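PDB 3UCX: short chain dehydrogenase from Mycobacterium smegmatis, which probably works as an NAD(P)-dependent oxidoreductase of the short-chain dehydrogenase family, although its natural substrate is not established. Local coordinates for residues Thr109-His112 with Met113-Ile117; Gly158-Lys161 with Met162-Ala166; Tyr192-Gly195 with Gly196-Ser200. All coordinates share one frame; numbering follows the deposited sequence.

Contact 1. Residues Thr109-His112 with Met113-Ile117; sequences TFEH and MRDAI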
loop_
_atom_site.group_PDB
_atom_site.type_symbol
_atom_site.label_atom_id
_atom_site.label_comp_id
_atom_site.label_asym_id
_atom_site.label_seq_id
_atom_site.Cartn_x
_atom_site.Cartn_y
_atom_site.Cartn_z
ATOM N N THR A 109 -8.845 -18.140 -20.993
ATOM C CA THR A 109 -9.882 -19.104 -20.657
ATOM C C THR A 109 -10.075 -19.227 -19.137
ATOM O O THR A 109 -9.113 -19.138 -18.374
ATOM C CB THR A 109 -9.593 -20.515 -21.216
ATOM O OG1 THR A 109 -8.515 -21.113 -20.485
ATOM C CG2 THR A 109 -9.253 -20.476 -22.738
ATOM N N PHE A 110 -11.310 -19.448 -18.708
ATOM C CA PHE A 110 -11.580 -19.628 -17.282
ATOM C C PHE A 110 -10.845 -20.877 -16.755
ATOM O O PHE A 110 -10.318 -20.872 -15.654
ATOM C CB PHE A 110 -13.094 -19.700 -16.999
ATOM C CG PHE A 110 -13.803 -18.365 -17.097
ATOM C CD1 PHE A 110 -14.100 -17.810 -18.320
ATOM C CD2 PHE A 110 -14.190 -17.678 -15.975
ATOM C CE1 PHE A 110 -14.745 -16.577 -18.420
ATOM C CE2 PHE A 110 -14.847 -16.458 -16.060
ATOM C CZ PHE A 110 -15.101 -15.892 -17.276
ATOM N N GLU A 111 -10.804 -21.931 -17.558
ATOM C CA GLU A 111 -10.061 -23.140 -17.206
ATOM C C GLU A 111 -8.598 -22.824 -16.867
ATOM O O GLU A 111 -8.066 -23.343 -15.881
ATOM C CB GLU A 111 -10.175 -24.172 -18.349
ATOM C CG GLU A 111 -9.162 -25.304 -18.314
ATOM C CD GLU A 111 -9.141 -26.109 -19.617
ATOM O OE1 GLU A 111 -10.123 -26.828 -19.858
ATOM O OE2 GLU A 111 -8.154 -26.011 -20.397
ATOM N N HIS A 112 -7.949 -21.964 -17.656
ATOM C CA HIS A 112 -6.555 -21.583 -17.378
ATOM C C HIS A 112 -6.401 -20.914 -16.031
ATOM O O HIS A 112 -5.454 -21.190 -15.288
ATOM C CB HIS A 112 -6.023 -20.655 -18.471
ATOM C CG HIS A 112 -4.686 -20.039 -18.152
ATOM N ND1 HIS A 112 -3.530 -20.739 -18.227
ATOM C CD2 HIS A 112 -4.342 -18.755 -17.714
ATOM C CE1 HIS A 112 -2.495 -19.935 -17.864
ATOM N NE2 HIS A 112 -2.994 -18.725 -17.555
ATOM N N MET A 113 -7.302 -19.980 -15.732
ATOM C CA MET A 113 -7.232 -19.250 -14.475
ATOM C C MET A 113 -7.532 -20.174 -13.285
ATOM O O MET A 113 -6.874 -20.067 -12.238
ATOM C CB MET A 113 -8.163 -18.056 -14.526
ATOM C CG MET A 113 -7.735 -17.037 -15.580
ATOM S SD MET A 113 -8.708 -15.525 -15.568
ATOM C CE MET A 113 -10.223 -16.116 -16.338
ATOM N N ARG A 114 -8.503 -21.075 -13.432
ATOM C CA ARG A 114 -8.766 -22.078 -12.367
ATOM C C ARG A 114 -7.530 -22.931 -12.114
ATOM O O ARG A 114 -7.203 -23.197 -10.965
ATOM C CB ARG A 114 -9.952 -22.978 -12.690
ATOM C CG ARG A 114 -11.272 -22.241 -12.826
ATOM C CD ARG A 114 -12.455 -23.194 -12.940
ATOM N NE ARG A 114 -13.663 -22.461 -13.282
ATOM C CZ ARG A 114 -14.203 -22.397 -14.493
ATOM N NH1 ARG A 114 -13.671 -23.076 -15.505
ATOM N NH2 ARG A 114 -15.299 -21.668 -14.694
ATOM N N ASP A 115 -6.859 -23.365 -13.187
ATOM C CA ASP A 115 -5.636 -24.165 -13.076
ATOM C C ASP A 115 -4.501 -23.366 -12.430
ATOM O O ASP A 115 -3.750 -23.919 -11.621
ATOM C CB ASP A 115 -5.155 -24.660 -14.444
ATOM C CG ASP A 115 -6.038 -25.730 -15.049
ATOM O OD1 ASP A 115 -6.871 -26.322 -14.345
ATOM O OD2 ASP A 115 -5.883 -25.990 -16.274
ATOM N N ALA A 116 -4.369 -22.082 -12.775
ATOM C CA ALA A 116 -3.334 -21.216 -12.167
ATOM C C ALA A 116 -3.535 -21.091 -10.632
ATOM O O ALA A 116 -2.589 -21.229 -9.842
ATOM C CB ALA A 116 -3.331 -19.836 -12.820
ATOM N N ILE A 117 -4.769 -20.847 -10.232
ATOM C CA ILE A 117 -5.150 -20.794 -8.816
ATOM C C ILE A 117 -4.903 -22.155 -8.138
ATOM O O ILE A 117 -4.320 -22.231 -7.060
ATOM C CB ILE A 117 -6.606 -20.295 -8.655
ATOM C CG1 ILE A 117 -6.683 -18.804 -9.016
ATOM C CG2 ILE A 117 -7.102 -20.481 -7.224
ATOM C CD1 ILE A 117 -8.086 -18.268 -9.189
#

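Contact 2. Residues Gly158-Lys161 with Met162-Ala166; sequences GAYK and MAKSA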
loop_
_atom_site.group_PDB
_atom_site.type_symbol
_atom_site.label_atom_id
_atom_site.label_comp_id
_atom_site.label_asym_id
_atom_site.label_seq_id
_atom_site.Cartn_x
_atom_site.Cartn_y
_atom_site.Cartn_z
ATOM N N GLY A 158 -2.949 -10.133 -16.233
ATOM C CA GLY A 158 -4.086 -10.326 -15.336
ATOM C C GLY A 158 -4.209 -11.686 -14.648
ATOM O O GLY A 158 -4.408 -11.735 -13.427
ATOM N N ALA A 159 -4.129 -12.784 -15.394
ATOM C CA ALA A 159 -4.307 -14.094 -14.768
ATOM C C ALA A 159 -3.216 -14.322 -13.742
ATOM O O ALA A 159 -3.471 -14.840 -12.661
ATOM C CB ALA A 159 -4.300 -15.223 -15.815
ATOM N N TYR A 160 -2.001 -13.910 -14.095
ATOM C CA TYR A 160 -0.829 -14.071 -13.236
ATOM C C TYR A 160 -0.947 -13.192 -11.984
ATOM O O TYR A 160 -0.745 -13.668 -10.866
ATOM C CB TYR A 160 0.431 -13.719 -14.035
ATOM C CG TYR A 160 1.735 -14.170 -13.433
ATOM C CD1 TYR A 160 1.899 -15.459 -12.969
ATOM C CD2 TYR A 160 2.841 -13.334 -13.413
ATOM C CE1 TYR A 160 3.110 -15.882 -12.439
ATOM C CE2 TYR A 160 4.050 -13.758 -12.880
ATOM C CZ TYR A 160 4.163 -15.027 -12.387
ATOM O OH TYR A 160 5.354 -15.499 -11.873
ATOM N N LYS A 161 -1.293 -11.925 -12.169
ATOM C CA LYS A 161 -1.540 -11.039 -11.024
ATOM C C LYS A 161 -2.674 -11.552 -10.104
ATOM O O LYS A 161 -2.571 -11.463 -8.865
ATOM C CB LYS A 161 -1.849 -9.614 -11.487
ATOM C CG LYS A 161 -2.085 -8.577 -10.371
ATOM C CD LYS A 161 -2.600 -7.288 -10.979
ATOM C CE LYS A 161 -2.946 -6.149 -10.017
ATOM N NZ LYS A 161 -1.771 -5.819 -9.223
ATOM N N MET A 162 -3.733 -12.078 -10.704
ATOM C CA MET A 162 -4.872 -12.573 -9.918
ATOM C C MET A 162 -4.453 -13.715 -8.997
ATOM O O MET A 162 -4.735 -13.684 -7.796
ATOM C CB MET A 162 -6.024 -13.037 -10.801
ATOM C CG MET A 162 -7.131 -13.802 -10.039
ATOM S SD MET A 162 -8.210 -14.710 -11.163
ATOM C CE MET A 162 -8.967 -13.306 -11.973
ATOM N N ALA A 163 -3.774 -14.708 -9.556
ATOM C CA ALA A 163 -3.349 -15.884 -8.790
ATOM C C ALA A 163 -2.316 -15.498 -7.740
ATOM O O ALA A 163 -2.376 -15.940 -6.570
ATOM C CB ALA A 163 -2.785 -16.935 -9.733
ATOM N N LYS A 164 -1.346 -14.700 -8.159
ATOM C CA LYS A 164 -0.308 -14.255 -7.229
ATOM C C LYS A 164 -0.855 -13.387 -6.089
ATOM O O LYS A 164 -0.369 -13.470 -4.952
ATOM C CB LYS A 164 0.813 -13.567 -7.982
ATOM C CG LYS A 164 1.644 -14.565 -8.813
ATOM C CD LYS A 164 2.582 -15.353 -7.917
ATOM C CE LYS A 164 3.781 -15.940 -8.634
ATOM N NZ LYS A 164 3.529 -17.337 -9.045
ATOM N N SER A 165 -1.847 -12.566 -6.397
ATOM C CA SER A 165 -2.503 -11.723 -5.406
ATOM C C SER A 165 -3.293 -12.558 -4.407
ATOM O O SER A 165 -3.263 -12.291 -3.211
ATOM C CB SER A 165 -3.408 -10.717 -6.083
ATOM O OG SER A 165 -2.598 -9.789 -6.820
ATOM N N ALA A 166 -3.995 -13.561 -4.895
ATOM C CA ALA A 166 -4.705 -14.484 -4.014
ATOM C C ALA A 166 -3.679 -15.192 -3.096
ATOM O O ALA A 166 -3.909 -15.343 -1.884
ATOM C CB ALA A 166 -5.520 -15.507 -4.827
HETATM O O HOH W 1 -2.146 -7.093 -6.715
#

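Contact 3. Residues Tyr192-Gly195 with Gly196-Ser200; sequences YIWG and GTLKS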
loop_
_atom_site.group_PDB
_atom_site.type_symbol
_atom_site.label_atom_id
_atom_site.label_comp_id
_atom_site.label_asym_id
_atom_site.label_seq_id
_atom_site.Cartn_x
_atom_site.Cartn_y
_atom_site.Cartn_z
ATOM N N TYR A 192 11.769 -10.121 -13.140
ATOM C CA TYR A 192 12.593 -10.987 -13.965
ATOM C C TYR A 192 13.786 -11.432 -13.158
ATOM O O TYR A 192 14.319 -10.668 -12.345
ATOM C CB TYR A 192 13.116 -10.233 -15.179
ATOM C CG TYR A 192 12.132 -10.067 -16.282
ATOM C CD1 TYR A 192 11.706 -11.163 -17.025
ATOM C CD2 TYR A 192 11.657 -8.819 -16.620
ATOM C CE1 TYR A 192 10.811 -11.013 -18.075
ATOM C CE2 TYR A 192 10.755 -8.655 -17.654
ATOM C CZ TYR A 192 10.342 -9.751 -18.381
ATOM O OH TYR A 192 9.460 -9.565 -19.426
ATOM N N ILE A 193 14.223 -12.657 -13.388
ATOM C CA ILE A 193 15.343 -13.195 -12.664
ATOM C C ILE A 193 16.405 -13.665 -13.655
ATOM O O ILE A 193 16.185 -14.621 -14.382
ATOM C CB ILE A 193 14.951 -14.359 -11.742
ATOM C CG1 ILE A 193 13.779 -13.986 -10.817
ATOM C CG2 ILE A 193 16.153 -14.754 -10.895
ATOM C CD1 ILE A 193 13.325 -15.134 -9.912
ATOM N N TRP A 194 17.557 -13.006 -13.632
ATOM C CA TRP A 194 18.596 -13.261 -14.615
ATOM C C TRP A 194 19.375 -14.485 -14.296
ATOM O O TRP A 194 19.836 -14.682 -13.174
ATOM C CB TRP A 194 19.526 -12.055 -14.749
ATOM C CG TRP A 194 20.549 -12.196 -15.847
ATOM C CD1 TRP A 194 21.930 -12.259 -15.716
ATOM C CD2 TRP A 194 20.292 -12.265 -17.289
ATOM N NE1 TRP A 194 22.542 -12.387 -16.949
ATOM C CE2 TRP A 194 21.606 -12.373 -17.938
ATOM C CE3 TRP A 194 19.150 -12.248 -18.078
ATOM C CZ2 TRP A 194 21.738 -12.485 -19.317
ATOM C CZ3 TRP A 194 19.297 -12.346 -19.471
ATOM C CH2 TRP A 194 20.561 -12.458 -20.071
ATOM N N GLY A 195 19.550 -15.301 -15.331
ATOM C CA GLY A 195 20.349 -16.499 -15.288
ATOM C C GLY A 195 20.263 -17.177 -16.645
ATOM O O GLY A 195 19.778 -16.583 -17.618
ATOM N N GLY A 196 20.717 -18.424 -16.706
ATOM C CA GLY A 196 20.782 -19.161 -17.980
ATOM C C GLY A 196 19.420 -19.304 -18.619
ATOM O O GLY A 196 19.277 -19.105 -19.818
ATOM N N THR A 197 18.398 -19.601 -17.812
ATOM C CA THR A 197 17.043 -19.779 -18.341
ATOM C C THR A 197 16.450 -18.508 -18.958
ATOM O O THR A 197 15.891 -18.542 -20.063
ATOM C CB THR A 197 16.086 -20.286 -17.250
ATOM O OG1 THR A 197 16.560 -21.535 -16.734
ATOM C CG2 THR A 197 14.674 -20.466 -17.796
ATOM N N LEU A 198 16.536 -17.389 -18.242
ATOM C CA LEU A 198 16.017 -16.133 -18.771
ATOM C C LEU A 198 16.824 -15.657 -19.986
ATOM O O LEU A 198 16.264 -15.091 -20.908
ATOM C CB LEU A 198 16.002 -15.039 -17.703
ATOM C CG LEU A 198 15.320 -13.741 -18.150
ATOM C CD1 LEU A 198 13.857 -13.973 -18.555
ATOM C CD2 LEU A 198 15.420 -12.669 -17.068
ATOM N N LYS A 199 18.127 -15.890 -19.973
ATOM C CA LYS A 199 18.963 -15.553 -21.123
ATOM C C LYS A 199 18.499 -16.269 -22.403
ATOM O O LYS A 199 18.360 -15.623 -23.448
ATOM C CB LYS A 199 20.421 -15.859 -20.848
ATOM C CG LYS A 199 21.323 -15.507 -22.032
ATOM C CD LYS A 199 22.782 -15.431 -21.637
ATOM C CE LYS A 199 23.664 -15.229 -22.864
ATOM N NZ LYS A 199 24.869 -14.421 -22.506
ATOM N N SER A 200 18.215 -17.578 -22.314
ATOM C CA SER A 200 17.744 -18.342 -23.495
ATOM C C SER A 200 16.440 -17.774 -23.993
ATOM O O SER A 200 16.174 -17.746 -25.193
ATOM C CB SER A 200 17.513 -19.825 -23.190
ATOM O OG SER A 200 18.634 -20.393 -22.576
HETATM O O HOH W 2 16.983 -17.224 -15.242
#

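Contact 1. Residues Thr109-His112 with Met113-Ile117
Arg114 N gives its hydrogen to Phe110 O at 2.9 Å, an almost straight bond (N-H...O 169°) in the first turn of helix 110-130. Asp115 N to Glu111 O and Ala116 N to His112 O carry the same i to i+4 pattern onward, whereas the bond from Met113 N to Thr109 O is weak at 3.3 Å. Thr109 is the N-cap: its OG1 accepts from His112 N at 3.0 Å and occupies an amide that has no earlier helical carbonyl to bond to.

The arginine chain runs extended from CG to NE back toward the helix start, and Phe110 CB lies over one face of its guanidinium, 3.7 Å from Arg114 NH1. Arg114 NH2 forms a salt bridge with Glu118 of the second subunit. On the Phe110 ring, Met113 CE sits 4.2 Å above one face, offset toward the rim; the bend at chi3 (-75°) turns this methyl back along the helix. Arg126 of the second subunit makes a cation-pi contact with the same ring.

Glu111 and Asp115 run side by side, their carboxylate planes only 20° apart and Glu111 OE2 lying 4.7 Å from Asp115 OD2. Two like charges so close would tend to repel, but both lie in the opening turns, where the helix dipole probably favours acids, while the aromatic, the thioether and the arginine serve the subunit interface.

Contact 2. Residues Gly158-Lys161 with Met162-Ala166
Lys161 O is gripped twice by Ser165, whose OG donates at 2.6 Å and whose backbone N donates at 2.8 Å, the two arriving from opposite faces of the carbonyl plane. With chi1 at -67°, OG lies beside its own backbone N and so folds back onto the preceding turn, a conformation that suits a serine inside a helix because the hydroxyl finds an acceptor there. A water extends the network: it donates to Ser165 OG at 2.7 Å and accepts from Lys161 NZ at 2.8 Å. The lysine amine also bonds to His152 O in the loop before the helix, so this buried nitrogen is held from two directions. Main-chain bonds such as Met162 N to Gly158 O, Ala163 N to Ala159 O and Lys164 N to Tyr160 O are regular helical ones.

One turn apart, Tyr160 and Lys164 cross obliquely. Lys164 CG lies 4.1 Å above one face of the phenol ring, offset toward its rim, and the bend at chi2 (-77°) carries the chain along the ring until CE comes within 3.6 Å of Tyr160 OH. Lys164 NZ ends 3.7 Å from Tyr160 CE1, so the aliphatic part of Lys164 lies against the ring while its amine stays close to the hydroxyl end. The small Ala159 lets helix 110-130 come close, its methyl meeting His112 and Met113; Ser165 packs on Ala169 of the second subunit.

The tyrosine and lysine four residues apart match the YxxxK motif of short-chain dehydrogenases, in whose relatives the pair belongs to the active site, here on the helix that links strands 141-145 and 184-190 of the Rossmann fold.

Contact 3. Residues Tyr192-Gly195 with Gly196-Ser200
Leu198 reaches back from the first turn of helix 196-208 to fill the bend made by Tyr192, Ile193 and Trp194. Its CG stands anti to the backbone N (chi1 -173°), which sends the branched end over the incoming loop: CD2 lies 3.8 Å from Tyr192 CB and 3.9 Å from Trp194 CE3, meeting the indole at its edge near the ring plane. The other methyl, CD1, approaches Tyr192 CD1 at 3.9 Å. A branched residue suits this place because it can touch two aromatics at once.

Lys199 takes the same first torsion (-180°) and carries its aliphatic chain obliquely across the six-membered end of the indole, with CB 3.5 Å from Trp194 CH2 and CG and CD following toward CZ2. The indole nitrogen, NE1, donates to a pentaethylene glycol probably left from crystallisation.

Gly195 is the N-cap, and its O accepts from Lys199 N at 3.0 Å. Its extended backbone, phi 178°, is readily adopted by glycine. Leu198 N donates to a water 3.0 Å away, which in turn donates to Ile193 O. One residue on from the Gly195 bond, Ser200 OG and N both donate to Gly196 O, from opposite faces of its plane.

The loop leaves strand 184-190, its Ile193 packs on Val235 of helix 232-243, and Trp194 meets Tyr217 of helix 213-221 edge-to-face as the chain enters helix 196-208.

In the fold
Contacts 1 and 2 lie on two neighbouring helices, 110-130 and 158-179, and pack directly together, Met113 CG lying 3.9 Å from Ala159 CB; both also touch the second subunit. Contact 2 is buried, with small residues, two buried lysines with different partners and an ordered water, while contact 1 is at the surface, its acids on one side and its interface residues on another. Contact 3 is also a surface contact, but no other chain touches it; it holds the loop after strand 184-190 to the next helix through aromatics and a leucine, its nearest atoms about 8 Å from contact 2. Contacts 1 and 3 both cap a helix start, one with a threonine hydroxyl and one at a glycine.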